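Local atomic coordinates of phosphohistidine phosphatase SixA (PDB entry 1UJC), a protein that removes phosphate from phosphohistidine in the HPt domain of the ArcB sensor, a member of the multistep His-Asp phosphorelay. Residues 15-18 and 19-22; 49-53 and 54-58; 148-151 and 152-156. One frame throughout, in Å; residues are numbered along the deposited sequence.

Contact 1: 15-18 and 19-22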
ATOM      1  N   ALA A  15       1.985 -22.149  -5.010  1.00 21.92           N
ATOM      2  CA  ALA A  15       3.395 -21.855  -5.213  1.00 20.45           C
ATOM      3  C   ALA A  15       4.165 -22.744  -4.241  1.00 20.03           C
ATOM      4  O   ALA A  15       3.565 -23.393  -3.383  1.00 18.29           O
ATOM      5  CB  ALA A  15       3.680 -20.382  -4.926  1.00 21.08           C
ATOM      6  N   ALA A  16       5.486 -22.785  -4.377  1.00 19.43           N
ATOM      7  CA  ALA A  16       6.308 -23.596  -3.488  1.00 18.86           C
ATOM      8  C   ALA A  16       5.946 -23.301  -2.031  1.00 18.08           C
ATOM      9  O   ALA A  16       5.975 -24.193  -1.184  1.00 17.41           O
ATOM     10  CB  ALA A  16       7.782 -23.307  -3.738  1.00 18.72           C
ATOM     11  N   SER A  17       5.602 -22.043  -1.752  1.00 16.44           N
ATOM     12  CA  SER A  17       5.209 -21.603  -0.408  1.00 14.43           C
ATOM     13  C   SER A  17       4.505 -20.250  -0.541  1.00 13.62           C
ATOM     14  O   SER A  17       4.564 -19.623  -1.595  1.00 11.74           O
ATOM     15  CB  SER A  17       6.435 -21.469   0.507  1.00 14.04           C
ATOM     16  OG  SER A  17       7.251 -20.379   0.122  1.00 13.29           O
ATOM     17  N   ASP A  18       3.850 -19.792   0.521  1.00 13.19           N
ATOM     18  CA  ASP A  18       3.118 -18.525   0.460  1.00 13.27           C
ATOM     19  C   ASP A  18       3.924 -17.280   0.083  1.00 12.80           C
ATOM     20  O   ASP A  18       3.557 -16.559  -0.839  1.00 12.50           O
ATOM     21  CB  ASP A  18       2.401 -18.242   1.785  1.00 12.49           C
ATOM     22  CG  ASP A  18       1.533 -16.988   1.715  1.00 13.75           C
ATOM     23  OD1 ASP A  18       0.438 -17.051   1.115  1.00 11.29           O
ATOM     24  OD2 ASP A  18       1.954 -15.937   2.245  1.00 11.12           O
ATOM     25  N   SER A  19       5.015 -17.025   0.797  1.00 14.07           N
ATOM     26  CA  SER A  19       5.821 -15.835   0.538  1.00 13.05           C
ATOM     27  C   SER A  19       6.248 -15.673  -0.917  1.00 12.89           C
ATOM     28  O   SER A  19       6.506 -14.556  -1.369  1.00 14.30           O
ATOM     29  CB  SER A  19       7.069 -15.826   1.428  1.00 13.39           C
ATOM     30  OG  SER A  19       8.055 -16.722   0.944  1.00 12.75           O
ATOM     31  N   VAL A  20       6.317 -16.775  -1.653  1.00 12.14           N
ATOM     32  CA  VAL A  20       6.756 -16.707  -3.043  1.00 12.60           C
ATOM     33  C   VAL A  20       5.672 -16.794  -4.119  1.00 12.74           C
ATOM     34  O   VAL A  20       5.985 -16.915  -5.303  1.00 13.23           O
ATOM     35  CB  VAL A  20       7.834 -17.779  -3.315  1.00 12.30           C
ATOM     36  CG1 VAL A  20       9.087 -17.452  -2.523  1.00 11.27           C
ATOM     37  CG2 VAL A  20       7.319 -19.150  -2.919  1.00 12.46           C
ATOM     38  N   ARG A  21       4.406 -16.716  -3.715  1.00 13.94           N
ATOM     39  CA  ARG A  21       3.300 -16.774  -4.675  1.00 14.35           C
ATOM     40  C   ARG A  21       3.391 -15.556  -5.582  1.00 14.36           C
ATOM     41  O   ARG A  21       3.418 -14.423  -5.109  1.00 13.71           O
ATOM     42  CB  ARG A  21       1.951 -16.746  -3.951  1.00 14.37           C
ATOM     43  CG  ARG A  21       1.657 -17.955  -3.081  1.00 16.12           C
ATOM     44  CD  ARG A  21       0.560 -17.623  -2.077  1.00 17.54           C
ATOM     45  NE  ARG A  21      -0.612 -17.035  -2.719  1.00 20.72           N
ATOM     46  CZ  ARG A  21      -1.465 -16.222  -2.107  1.00 20.59           C
ATOM     47  NH1 ARG A  21      -1.273 -15.900  -0.834  1.00 19.24           N
ATOM     48  NH2 ARG A  21      -2.507 -15.728  -2.766  1.00 23.66           N
ATOM     49  N   PRO A  22       3.445 -15.771  -6.905  1.00 16.49           N
ATOM     50  CA  PRO A  22       3.534 -14.646  -7.839  1.00 15.30           C
ATOM     51  C   PRO A  22       2.174 -14.002  -8.110  1.00 15.68           C
ATOM     52  O   PRO A  22       1.129 -14.522  -7.714  1.00 11.55           O
ATOM     53  CB  PRO A  22       4.117 -15.292  -9.089  1.00 17.17           C
ATOM     54  CG  PRO A  22       3.442 -16.634  -9.079  1.00 17.24           C
ATOM     55  CD  PRO A  22       3.557 -17.057  -7.619  1.00 16.34           C
TER
HETATM   56  O   HOH W   1       3.934 -13.756  -2.493  1.00  9.66           O
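Asp18 O is approached by two groups: Arg21 N donates to it over 3.0 Å, almost straight (172°), from above the carbonyl plane, and water 1 lies 3.3 Å away, placed to donate as well. The same residue meets Arg21 a second time through its side chain. With CG anti to the backbone N (chi1 -175°), the Asp18 carboxylate swings over to Arg21, and OD1 takes NH1 in a salt bridge of 2.8 Å on its syn side. The acid lies near the guanidinium plane at its edge, the two flat groups turned 46° apart. The bond from Arg21 N to Asp18 O closes residues 18-21 into a type I turn in the loop between strand 2-7 and helix 25-40 of this histidine phosphatase fold. Ala15 CB packs on Arg21 CA (3.6 Å) and against its CG, while Val20 CG2 lies 3.3 Å from Ser17 OG. Asp18 OD2 also forms a salt bridge with Arg55, and Arg21 NE donates to Ala12 O. A leucine in place of Arg21 would probably leave Asp18 OD1 without its positive mate and Ala12 O without its donor, the carboxylate held mainly through OD2. The Arg21 side chain comes within about 4 Å of the bound tungstate.

Contact 2: 49-53 and 54-58. With WO4 (tungstate(VI)ion), chain C.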
ATOM      1  N   LEU A  49       7.204   1.927   0.581  1.00  9.64           N
ATOM      2  CA  LEU A  49       7.440   0.897   1.585  1.00 10.40           C
ATOM      3  C   LEU A  49       6.705  -0.341   1.085  1.00 11.71           C
ATOM      4  O   LEU A  49       5.521  -0.270   0.758  1.00 14.02           O
ATOM      5  CB  LEU A  49       6.873   1.337   2.938  1.00  9.78           C
ATOM      6  CG  LEU A  49       7.292   2.730   3.418  1.00 10.82           C
ATOM      7  CD1 LEU A  49       6.615   3.047   4.748  1.00 11.18           C
ATOM      8  CD2 LEU A  49       8.804   2.790   3.564  1.00 12.26           C
ATOM      9  N   VAL A  50       7.399  -1.470   1.019  1.00 11.89           N
ATOM     10  CA  VAL A  50       6.780  -2.689   0.512  1.00 12.01           C
ATOM     11  C   VAL A  50       7.089  -3.939   1.331  1.00 12.18           C
ATOM     12  O   VAL A  50       8.141  -4.044   1.956  1.00 11.59           O
ATOM     13  CB  VAL A  50       7.219  -2.938  -0.955  1.00 13.70           C
ATOM     14  CG1 VAL A  50       8.729  -3.149  -1.016  1.00 12.16           C
ATOM     15  CG2 VAL A  50       6.475  -4.135  -1.539  1.00 14.73           C
ATOM     16  N   SER A  51       6.149  -4.879   1.322  1.00 11.89           N
ATOM     17  CA  SER A  51       6.308  -6.146   2.018  1.00 11.41           C
ATOM     18  C   SER A  51       7.371  -6.963   1.291  1.00 11.30           C
ATOM     19  O   SER A  51       7.542  -6.832   0.083  1.00 10.33           O
ATOM     20  CB  SER A  51       4.990  -6.918   2.009  1.00 11.91           C
ATOM     21  OG  SER A  51       5.210  -8.287   2.289  1.00 14.54           O
ATOM     22  N   PRO A  52       8.103  -7.814   2.026  1.00 10.89           N
ATOM     23  CA  PRO A  52       9.161  -8.669   1.471  1.00 11.97           C
ATOM     24  C   PRO A  52       8.612  -9.798   0.596  1.00 11.52           C
ATOM     25  O   PRO A  52       9.358 -10.434  -0.143  1.00 11.18           O
ATOM     26  CB  PRO A  52       9.853  -9.222   2.718  1.00 10.63           C
ATOM     27  CG  PRO A  52       9.571  -8.190   3.764  1.00 15.97           C
ATOM     28  CD  PRO A  52       8.127  -7.856   3.496  1.00 12.83           C
ATOM     29  N   PHE A  53       7.308 -10.049   0.690  1.00 11.02           N
ATOM     30  CA  PHE A  53       6.686 -11.117  -0.089  1.00 11.43           C
ATOM     31  C   PHE A  53       6.568 -10.783  -1.572  1.00 12.41           C
ATOM     32  O   PHE A  53       6.185  -9.670  -1.949  1.00 13.49           O
ATOM     33  CB  PHE A  53       5.308 -11.462   0.482  1.00 10.90           C
ATOM     34  CG  PHE A  53       5.358 -12.172   1.813  1.00 12.04           C
ATOM     35  CD1 PHE A  53       6.578 -12.446   2.434  1.00 12.02           C
ATOM     36  CD2 PHE A  53       4.186 -12.559   2.451  1.00 11.88           C
ATOM     37  CE1 PHE A  53       6.624 -13.092   3.670  1.00 13.46           C
ATOM     38  CE2 PHE A  53       4.224 -13.205   3.684  1.00 13.37           C
ATOM     39  CZ  PHE A  53       5.441 -13.471   4.295  1.00 10.74           C
ATOM     40  N   LEU A  54       6.889 -11.769  -2.403  1.00 12.51           N
ATOM     41  CA  LEU A  54       6.872 -11.612  -3.851  1.00 12.67           C
ATOM     42  C   LEU A  54       5.645 -10.926  -4.441  1.00 12.23           C
ATOM     43  O   LEU A  54       5.780 -10.094  -5.338  1.00 10.40           O
ATOM     44  CB  LEU A  54       7.084 -12.971  -4.535  1.00 14.12           C
ATOM     45  CG  LEU A  54       8.497 -13.563  -4.417  1.00 15.20           C
ATOM     46  CD1 LEU A  54       8.629 -14.792  -5.297  1.00 16.08           C
ATOM     47  CD2 LEU A  54       9.514 -12.526  -4.838  1.00 17.79           C
ATOM     48  N   ARG A  55       4.454 -11.254  -3.951  1.00 11.45           N
ATOM     49  CA  ARG A  55       3.255 -10.626  -4.496  1.00 12.20           C
ATOM     50  C   ARG A  55       3.216  -9.120  -4.248  1.00 11.31           C
ATOM     51  O   ARG A  55       2.673  -8.366  -5.056  1.00 13.67           O
ATOM     52  CB  ARG A  55       1.988 -11.306  -3.957  1.00 10.50           C
ATOM     53  CG  ARG A  55       1.884 -11.457  -2.451  1.00 11.85           C
ATOM     54  CD  ARG A  55       0.709 -12.373  -2.137  1.00 13.30           C
ATOM     55  NE  ARG A  55       0.427 -12.554  -0.712  1.00 13.76           N
ATOM     56  CZ  ARG A  55       1.097 -13.362   0.109  1.00 15.44           C
ATOM     57  NH1 ARG A  55       2.119 -14.085  -0.330  1.00 11.97           N
ATOM     58  NH2 ARG A  55       0.716 -13.471   1.376  1.00 14.41           N
ATOM     59  N   ALA A  56       3.805  -8.675  -3.144  1.00 10.40           N
ATOM     60  CA  ALA A  56       3.830  -7.249  -2.838  1.00  7.99           C
ATOM     61  C   ALA A  56       4.837  -6.551  -3.757  1.00 10.28           C
ATOM     62  O   ALA A  56       4.521  -5.556  -4.409  1.00  8.76           O
ATOM     63  CB  ALA A  56       4.204  -7.029  -1.373  1.00  7.38           C
ATOM     64  N   GLU A  57       6.048  -7.095  -3.816  1.00 10.03           N
ATOM     65  CA  GLU A  57       7.098  -6.531  -4.650  1.00 12.53           C
ATOM     66  C   GLU A  57       6.694  -6.488  -6.128  1.00 11.91           C
ATOM     67  O   GLU A  57       6.987  -5.520  -6.824  1.00 13.71           O
ATOM     68  CB  GLU A  57       8.392  -7.338  -4.466  1.00 13.13           C
ATOM     69  CG  GLU A  57       8.855  -7.412  -3.014  1.00 15.28           C
ATOM     70  CD  GLU A  57      10.087  -8.283  -2.814  1.00 16.89           C
ATOM     71  OE1 GLU A  57      10.210  -9.315  -3.510  1.00 15.35           O
ATOM     72  OE2 GLU A  57      10.920  -7.947  -1.945  1.00 16.26           O
ATOM     73  N   GLN A  58       6.014  -7.527  -6.603  1.00 10.86           N
ATOM     74  CA  GLN A  58       5.598  -7.566  -7.998  1.00 11.40           C
ATOM     75  C   GLN A  58       4.520  -6.517  -8.255  1.00 11.17           C
ATOM     76  O   GLN A  58       4.478  -5.908  -9.320  1.00 11.28           O
ATOM     77  CB  GLN A  58       5.068  -8.948  -8.365  1.00 13.56           C
ATOM     78  CG  GLN A  58       5.169  -9.234  -9.849  1.00 13.37           C
ATOM     79  CD  GLN A  58       4.541 -10.551 -10.241  1.00 14.69           C
ATOM     80  OE1 GLN A  58       4.438 -11.470  -9.431  1.00 15.55           O
ATOM     81  NE2 GLN A  58       4.135 -10.656 -11.499  1.00 15.70           N
TER
HETATM   82  W   WO4 C 163      -3.175 -11.462   0.671  1.00 16.76           W
HETATM   83  O1  WO4 C 163      -3.708  -9.842   0.976  1.00 14.52           O
HETATM   84  O2  WO4 C 163      -1.451 -11.555   0.832  1.00 18.72           O
HETATM   85  O3  WO4 C 163      -3.763 -12.040  -0.848  1.00 23.77           O
HETATM   86  O4  WO4 C 163      -3.842 -12.496   1.887  1.00 16.35           O
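Phe53 and Arg55 run side by side, pointing the same way, at the start of helix 54-66, Phe53 at the N-cap and Arg55 in the first turn, and the arginine carries the contact to the bound tungstate. From its CB, CG sits between the backbone N and the carbonyl carbon (chi1 52°), and from there the chain extends straight to NE. CD comes within 3.8 Å of tungstate O2. NE then donates to that same oxygen over 2.6 Å, at 157°, and NH2 adds a second, more bent bond of 2.9 Å, so one edge of the guanidinium holds a single oxygen. NH2 also meets the edge of the Phe53 ring, 3.7 Å from CD2, with NH1 close by, while Phe53 CB lies over a guanidinium face, ring and guanidinium planes being 42° apart.

Strand 47-50 passes into the helix as the first half of a beta-alpha-beta unit, and Phe53, at the N-cap position, offers its carbonyl oxygen twice: to Glu57 N, in the carbonyl plane, and to Ala56 N at 2.8 Å, above it. Ser51 OG accepts from Phe53 N at 3.2 Å, an ST turn, and also bonds His108 NE2. Ala56 CB meets Ser51 CB at a tight 3.5 Å, and Val50 CG2 packs against the same methyl group.

His108 ND1, Leu109 N and Arg7 NE also hydrogen-bond the tungstate, a tetrahedral analogue of phosphate, and His8 lines the pocket. Through its bond to NE2, Ser51 probably helps to orient His108, whose ND1 meets the anion. Arg55 NH2 also pairs with Asp18, so its charge is probably shared between acid and anion, consistent with a pocket built to receive a phosphoryl group.

Contact 3: 148-151 and 152-156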
ATOM      1  N   TRP A 148     -10.316   8.535   1.595  1.00 12.65           N
ATOM      2  CA  TRP A 148     -11.145   7.715   0.723  1.00 12.43           C
ATOM      3  C   TRP A 148     -10.504   6.368   0.431  1.00 13.11           C
ATOM      4  O   TRP A 148      -9.397   6.072   0.880  1.00 10.85           O
ATOM      5  CB  TRP A 148     -11.420   8.444  -0.599  1.00 12.99           C
ATOM      6  CG  TRP A 148     -10.212   9.129  -1.189  1.00 12.03           C
ATOM      7  CD1 TRP A 148      -9.895  10.453  -1.095  1.00 11.40           C
ATOM      8  CD2 TRP A 148      -9.157   8.519  -1.944  1.00 13.20           C
ATOM      9  NE1 TRP A 148      -8.710  10.706  -1.744  1.00 11.70           N
ATOM     10  CE2 TRP A 148      -8.236   9.535  -2.273  1.00 11.81           C
ATOM     11  CE3 TRP A 148      -8.902   7.211  -2.373  1.00 12.03           C
ATOM     12  CZ2 TRP A 148      -7.077   9.285  -3.011  1.00 12.67           C
ATOM     13  CZ3 TRP A 148      -7.750   6.962  -3.108  1.00 12.87           C
ATOM     14  CH2 TRP A 148      -6.852   7.996  -3.419  1.00 11.17           C
ATOM     15  N   GLN A 149     -11.221   5.555  -0.332  1.00 14.09           N
ATOM     16  CA  GLN A 149     -10.746   4.233  -0.705  1.00 16.61           C
ATOM     17  C   GLN A 149     -11.206   3.988  -2.135  1.00 17.15           C
ATOM     18  O   GLN A 149     -12.361   4.237  -2.472  1.00 17.03           O
ATOM     19  CB  GLN A 149     -11.360   3.192   0.223  1.00 18.41           C
ATOM     20  CG  GLN A 149     -10.709   1.841   0.182  1.00 22.50           C
ATOM     21  CD  GLN A 149     -11.663   0.771   0.658  1.00 25.23           C
ATOM     22  OE1 GLN A 149     -12.413   0.968   1.626  1.00 25.58           O
ATOM     23  NE2 GLN A 149     -11.650  -0.362  -0.017  1.00 25.36           N
ATOM     24  N   MET A 150     -10.304   3.501  -2.977  1.00 16.46           N
ATOM     25  CA  MET A 150     -10.632   3.245  -4.371  1.00 17.11           C
ATOM     26  C   MET A 150     -10.244   1.819  -4.726  1.00 16.83           C
ATOM     27  O   MET A 150      -9.204   1.336  -4.296  1.00 16.50           O
ATOM     28  CB  MET A 150      -9.870   4.233  -5.262  1.00 17.07           C
ATOM     29  CG  MET A 150     -10.102   4.071  -6.756  1.00 18.64           C
ATOM     30  SD  MET A 150     -11.804   4.389  -7.248  1.00 17.32           S
ATOM     31  CE  MET A 150     -11.938   6.141  -6.884  1.00 18.66           C
ATOM     32  N   SER A 151     -11.078   1.140  -5.505  1.00 18.17           N
ATOM     33  CA  SER A 151     -10.761  -0.232  -5.896  1.00 18.13           C
ATOM     34  C   SER A 151     -10.916  -0.424  -7.403  1.00 18.08           C
ATOM     35  O   SER A 151     -11.633   0.333  -8.064  1.00 16.88           O
ATOM     36  CB  SER A 151     -11.646  -1.223  -5.128  1.00 18.98           C
ATOM     37  OG  SER A 151     -13.021  -0.973  -5.341  1.00 22.30           O
ATOM     38  N   PRO A 152     -10.233  -1.434  -7.970  1.00 17.57           N
ATOM     39  CA  PRO A 152     -10.310  -1.699  -9.408  1.00 18.77           C
ATOM     40  C   PRO A 152     -11.738  -1.769  -9.945  1.00 19.81           C
ATOM     41  O   PRO A 152     -11.989  -1.406 -11.094  1.00 20.44           O
ATOM     42  CB  PRO A 152      -9.578  -3.032  -9.552  1.00 17.94           C
ATOM     43  CG  PRO A 152      -8.559  -2.960  -8.480  1.00 18.18           C
ATOM     44  CD  PRO A 152      -9.354  -2.417  -7.312  1.00 18.40           C
ATOM     45  N   CYS A 153     -12.673  -2.233  -9.123  1.00 20.46           N
ATOM     46  CA  CYS A 153     -14.054  -2.334  -9.576  1.00 22.25           C
ATOM     47  C   CYS A 153     -14.745  -0.976  -9.640  1.00 22.35           C
ATOM     48  O   CYS A 153     -15.573  -0.749 -10.520  1.00 24.22           O
ATOM     49  CB  CYS A 153     -14.856  -3.284  -8.678  1.00 22.78           C
ATOM     50  SG  CYS A 153     -15.437  -2.590  -7.112  1.00 26.07           S
ATOM     51  N   ASN A 154     -14.415  -0.074  -8.719  1.00 23.13           N
ATOM     52  CA  ASN A 154     -15.039   1.252  -8.721  1.00 24.85           C
ATOM     53  C   ASN A 154     -14.467   2.095  -9.852  1.00 26.16           C
ATOM     54  O   ASN A 154     -14.776   3.277  -9.981  1.00 27.59           O
ATOM     55  CB  ASN A 154     -14.810   1.982  -7.397  1.00 24.04           C
ATOM     56  CG  ASN A 154     -15.575   3.303  -7.321  1.00 24.70           C
ATOM     57  OD1 ASN A 154     -15.183   4.218  -6.604  1.00 23.40           O
ATOM     58  ND2 ASN A 154     -16.679   3.395  -8.060  1.00 23.96           N
ATOM     59  N   LEU A 155     -13.596   1.490 -10.647  1.00 27.03           N
ATOM     60  CA  LEU A 155     -12.999   2.173 -11.788  1.00 29.04           C
ATOM     61  C   LEU A 155     -13.470   1.391 -13.007  1.00 31.34           C
ATOM     62  O   LEU A 155     -14.020   1.966 -13.951  1.00 33.28           O
ATOM     63  CB  LEU A 155     -11.468   2.135 -11.716  1.00 28.94           C
ATOM     64  CG  LEU A 155     -10.756   2.783 -10.522  1.00 29.54           C
ATOM     65  CD1 LEU A 155      -9.250   2.663 -10.705  1.00 29.72           C
ATOM     66  CD2 LEU A 155     -11.150   4.250 -10.414  1.00 29.96           C
ATOM     67  N   LYS A 156     -13.267   0.071 -12.948  1.00 31.93           N
ATOM     68  CA  LYS A 156     -13.634  -0.878 -14.009  1.00 32.88           C
ATOM     69  C   LYS A 156     -15.039  -0.742 -14.585  1.00 33.47           C
ATOM     70  O   LYS A 156     -15.156  -0.465 -15.802  1.00 33.38           O
ATOM     71  CB  LYS A 156     -13.477  -2.316 -13.502  1.00 32.01           C
ATOM     72  CG  LYS A 156     -12.118  -2.952 -13.740  1.00 30.74           C
ATOM     73  CD  LYS A 156     -12.200  -4.441 -13.425  1.00 30.66           C
ATOM     74  CE  LYS A 156     -10.911  -5.172 -13.780  1.00 31.02           C
ATOM     75  NZ  LYS A 156     -11.043  -6.631 -13.513  1.00 30.58           N
TER
HETATM   76  O   HOH W   2     -14.013   4.895  -4.305  1.00 18.81           O
HETATM   77  O   HOH W   3     -14.380   2.370  -4.084  1.00 31.47           O
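Met150 SD meets Leu155 CD2 at 3.2 Å, a short approach, and Asn154 OD1 at 3.4 Å, at the point where strand 144-150, an outermost strand of the mixed sheet, gives way to the C-terminal tail. The methionine crosses both side chains at about a right angle. Its CG lies anti to the backbone N (chi1 179°), the bend at chi2 brings SD to Leu155 and Asn154, and CE, turned at chi3, lies 3.8 Å from Asn154 OD1.

The second shell is the turn that brings Asn154 and Leu155 round. Ser151 O accepts a weak bond from Asn154 N at 2.9 Å, and Pro152 O takes Lys156 N at 2.7 Å, which curls the chain after the strand. Asn154 OD1 reaches back along the strand as well: water 2 lies 2.7 Å from it and is also close to Gln149 O, and the water can link tail and strand.

Further out, Leu155 packs on Met34 and Trp37 of helix 25-40, and Met150 rests on the same tryptophan. Lys156, the last modelled residue, makes a salt bridge to Glu30 of that helix. Pro152 and Ser151 lean together on Thr129. The backbone N of Ser151 is buried here with no hydrogen-bonding partner in the model.

From the N terminus the three contacts come strictly in series, with none enclosing or crossing another. Contact 1 closes a tight turn within the loop between strand 2-7 and helix 25-40. Contact 2 follows at the passage from strand 47-50 to helix 54-66, and the two touch, their centres 12 Å apart: Ser19 O probably accepts from Leu54 N, and Ser19 CB packs on Phe53 CD1. Contact 3 stands apart, its nearest atoms about 13 Å from contact 2, yet both reach the same sheet. It returns the chain's end to helix 25-40, the helix into which the loop of contact 1 leads.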